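Local coordinates for protein regulator of nonsense transcripts 2 (Homo sapiens, PDB 4CEM) that takes part in nonsense-mediated mRNA decay as the factor UPF2, contributing here the first of its three MIF4G domains, at residues E42-F45 with S46-S50; N55-F58 with V59-K63. All blocks are in the same frame, centred on the assembly; numbering follows the deposited sequence.

How the interactions relate
The two contacts follow each other along the chain: interaction 1 is the short helix 42-46 with the loop that leaves it, and interaction 2 is a stretch of the next helix, 52-61. Their centres lie about 19 Å apart on the same side of the chain's centre, interaction 1 at the surface, about 36 Å out, and interaction 2 partly buried, about 25 Å out. They meet where the loop enters the second helix, D49 O standing 3.3 Å from N55 ND2 in a probable hydrogen bond. Both also pack on helix 103-116, so the surface turn and the deeper helix are laid against a common helix of this all-helical chain.

Interaction 1 (E42-F45 with S46-S50); sequences ENFF and SRLDS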
# COMPACT_ATOMS: atom_id res chain seq x y z
N GLU A 42 25.75 15.65 -20.80
CA GLU A 42 25.52 16.93 -21.46
C GLU A 42 25.09 16.80 -22.92
O GLU A 42 24.01 17.25 -23.29
CB GLU A 42 26.80 17.79 -21.34
CG GLU A 42 26.93 18.99 -22.27
CD GLU A 42 25.96 20.11 -21.94
OE1 GLU A 42 24.73 19.89 -21.99
OE2 GLU A 42 26.44 21.23 -21.65
N ASN A 43 25.93 16.17 -23.75
CA ASN A 43 25.67 16.11 -25.19
C ASN A 43 24.33 15.44 -25.51
O ASN A 43 23.60 15.90 -26.38
CB ASN A 43 26.84 15.44 -25.95
CG ASN A 43 26.76 13.92 -25.97
OD1 ASN A 43 26.18 13.29 -25.07
ND2 ASN A 43 27.35 13.31 -27.00
N PHE A 44 24.00 14.37 -24.80
CA PHE A 44 22.74 13.67 -24.99
C PHE A 44 21.58 14.59 -24.64
O PHE A 44 20.58 14.64 -25.35
CB PHE A 44 22.70 12.40 -24.14
CG PHE A 44 21.40 11.65 -24.21
CD1 PHE A 44 20.35 11.98 -23.36
CD2 PHE A 44 21.22 10.63 -25.12
CE1 PHE A 44 19.14 11.30 -23.43
CE2 PHE A 44 20.02 9.94 -25.18
CZ PHE A 44 18.98 10.28 -24.34
N PHE A 45 21.70 15.31 -23.53
CA PHE A 45 20.65 16.23 -23.10
C PHE A 45 20.45 17.38 -24.07
O PHE A 45 19.33 17.87 -24.22
CB PHE A 45 20.93 16.75 -21.69
CG PHE A 45 20.69 15.73 -20.62
CD1 PHE A 45 19.39 15.37 -20.27
CD2 PHE A 45 21.75 15.09 -19.99
CE1 PHE A 45 19.15 14.41 -19.30
CE2 PHE A 45 21.52 14.12 -19.03
CZ PHE A 45 20.22 13.79 -18.68
N SER A 46 21.53 17.78 -24.75
CA SER A 46 21.48 18.85 -25.76
C SER A 46 20.46 18.59 -26.84
O SER A 46 19.80 19.51 -27.31
CB SER A 46 22.84 19.00 -26.46
OG SER A 46 23.88 19.08 -25.52
N ARG A 47 20.35 17.32 -27.23
CA ARG A 47 19.49 16.93 -28.35
C ARG A 47 18.04 16.69 -27.96
O ARG A 47 17.21 16.51 -28.84
CB ARG A 47 20.02 15.68 -29.01
CG ARG A 47 21.43 15.81 -29.54
CD ARG A 47 21.71 14.69 -30.54
NE ARG A 47 23.01 14.08 -30.31
CZ ARG A 47 23.39 12.90 -30.81
NH1 ARG A 47 22.56 12.18 -31.58
NH2 ARG A 47 24.61 12.44 -30.54
N LEU A 48 17.74 16.64 -26.67
CA LEU A 48 16.35 16.60 -26.24
C LEU A 48 15.93 18.05 -26.09
O LEU A 48 16.79 18.93 -26.03
CB LEU A 48 16.20 15.83 -24.93
CG LEU A 48 16.76 14.39 -24.94
CD1 LEU A 48 16.50 13.72 -23.60
CD2 LEU A 48 16.17 13.55 -26.07
N ASP A 49 14.63 18.32 -26.06
CA ASP A 49 14.20 19.71 -26.07
C ASP A 49 13.83 20.21 -24.67
O ASP A 49 13.16 19.52 -23.90
CB ASP A 49 13.08 19.93 -27.09
CG ASP A 49 11.72 19.90 -26.49
OD1 ASP A 49 11.42 18.91 -25.80
OD2 ASP A 49 10.96 20.87 -26.71
N SER A 50 14.30 21.42 -24.36
CA SER A 50 14.10 22.06 -23.05
C SER A 50 12.95 23.05 -23.04
O SER A 50 12.83 23.83 -22.10
CB SER A 50 15.36 22.82 -22.65
OG SER A 50 16.52 22.10 -23.00
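F44 turns its CG anti to the backbone N (chi1 177°), which carries the ring along the chain toward L48. The two side chains approach at a slant, and the closest touch is one ring carbon on one methyl, F44 CE1 to L48 CD1 at 3.6 Å. S46 puts its OG beside its own nitrogen, and from there the hydroxyl folds back onto the preceding turn. It gives a hydrogen bond of 2.9 Å to E42 O, coming from above the carbonyl plane, 44° out of it. The same oxygen takes the backbone N-H of S46, again at 2.9 Å, so E42 O is gripped twice by one residue. A serine hydroxyl bonded to the carbonyl four residues earlier is a common feature of helices. Beyond S46 the pattern changes from i to i+4 to i to i+3: R47 N reaches F44 O at 3.3 Å and L48 N reaches F45 O at 3.2 Å. These bonds come where the chain leaves the helix, resembling a 3-10-like last turn, and at L48 the backbone is extended. Around the turn, F44, F45 and L48 all rest on R116 of helix 103-116, F45 also touches S83, and D49 pairs through its backbone with G79 and N81, fastening the exit from helix 42-46 to the end of helix 70-79 and the loop after it.

Interaction 2 (N55-F58 with V59-K63); sequences NTAF and VKKLK
F58 and L62, four residues apart, supply the apolar part of this contact. L62 CG sits over one face of the F58 ring, 4.1 Å above its plane and offset toward the rim, and its methyl CD1 comes to 3.8 Å from F58 CE2. The ring is swung there because its CG lies anti to the backbone N (chi1 -174°), pointing it along the chain toward L62. Beyond L62, the F58 ring also packs on L73 and F77 of helix 70-79 and on F113 of helix 103-116. An alanine at F58 is likely to leave a gap between L62 and L73, F77 and F113. The backbone bonds are of the i to i+4 kind: V59 N to N55 O (3.0 Å, N-H...O 165°), K60 N to T56 O, K61 N to A57 O (3.1 Å) and L62 N to F58 O (3.0 Å). A57 O also takes a weak second bond from K60 N. Among the polar side chains, N55 ND2 bonds S51 O in the loop before the helix, and T56 OG1 bonds I52 O one turn back, while K60 and K61 are exposed. With F58 laid on helices 70-79 and 103-116, and L62 on helices 86-95 and 103-116, the packing is consistent with the inward face of an amphipathic helix in the helical-repeat fold of MIF4G domains.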
# COMPACT_ATOMS: atom_id res chain seq x y z
N ASN A 55 7.82 20.90 -21.54
CA ASN A 55 8.14 20.40 -20.22
C ASN A 55 7.08 20.71 -19.18
O ASN A 55 6.82 19.90 -18.30
CB ASN A 55 9.51 20.90 -19.76
CG ASN A 55 10.64 20.10 -20.36
OD1 ASN A 55 11.14 19.17 -19.74
ND2 ASN A 55 11.02 20.43 -21.59
N THR A 56 6.45 21.88 -19.30
CA THR A 56 5.39 22.26 -18.37
C THR A 56 4.15 21.44 -18.65
O THR A 56 3.50 20.97 -17.73
CB THR A 56 5.07 23.77 -18.44
OG1 THR A 56 6.28 24.51 -18.22
CG2 THR A 56 4.04 24.14 -17.38
N ALA A 57 3.83 21.28 -19.93
CA ALA A 57 2.71 20.42 -20.33
C ALA A 57 2.88 19.03 -19.73
O ALA A 57 1.97 18.50 -19.10
CB ALA A 57 2.63 20.33 -21.85
N PHE A 58 4.09 18.48 -19.88
CA PHE A 58 4.37 17.15 -19.38
C PHE A 58 4.21 17.06 -17.87
O PHE A 58 3.55 16.14 -17.37
CB PHE A 58 5.77 16.69 -19.80
CG PHE A 58 6.07 15.28 -19.42
CD1 PHE A 58 5.35 14.24 -20.00
CD2 PHE A 58 7.04 14.97 -18.47
CE1 PHE A 58 5.60 12.92 -19.65
CE2 PHE A 58 7.30 13.66 -18.12
CZ PHE A 58 6.58 12.63 -18.71
N VAL A 59 4.78 18.02 -17.14
CA VAL A 59 4.63 18.07 -15.68
C VAL A 59 3.17 18.07 -15.26
O VAL A 59 2.82 17.52 -14.22
CB VAL A 59 5.33 19.29 -15.07
CG1 VAL A 59 4.91 19.49 -13.61
CG2 VAL A 59 6.85 19.13 -15.16
N LYS A 60 2.31 18.67 -16.08
CA LYS A 60 0.89 18.71 -15.76
C LYS A 60 0.24 17.36 -15.98
O LYS A 60 -0.58 16.93 -15.17
CB LYS A 60 0.18 19.77 -16.60
CG LYS A 60 -1.19 20.14 -16.06
CD LYS A 60 -1.85 21.21 -16.91
CE LYS A 60 -3.26 21.51 -16.44
NZ LYS A 60 -3.91 22.52 -17.31
N LYS A 61 0.60 16.68 -17.07
CA LYS A 61 0.09 15.33 -17.35
C LYS A 61 0.44 14.36 -16.24
O LYS A 61 -0.34 13.47 -15.92
CB LYS A 61 0.62 14.80 -18.68
CG LYS A 61 -0.24 15.17 -19.86
CD LYS A 61 0.55 15.19 -21.15
CE LYS A 61 -0.29 15.69 -22.31
NZ LYS A 61 0.37 16.82 -23.03
N LEU A 62 1.62 14.54 -15.64
CA LEU A 62 2.04 13.71 -14.52
C LEU A 62 1.12 13.78 -13.29
O LEU A 62 1.26 12.99 -12.35
CB LEU A 62 3.47 14.06 -14.09
CG LEU A 62 4.60 13.55 -15.00
CD1 LEU A 62 5.95 14.16 -14.62
CD2 LEU A 62 4.65 12.03 -14.96
N LYS A 63 0.19 14.73 -13.27
CA LYS A 63 -0.75 14.82 -12.15
C LYS A 63 -1.86 13.80 -12.23
O LYS A 63 -2.46 13.48 -11.22
CB LYS A 63 -1.33 16.23 -12.04
CG LYS A 63 -0.27 17.26 -11.65
CD LYS A 63 -0.84 18.64 -11.38
CE LYS A 63 0.06 19.42 -10.43
NZ LYS A 63 0.16 20.86 -10.77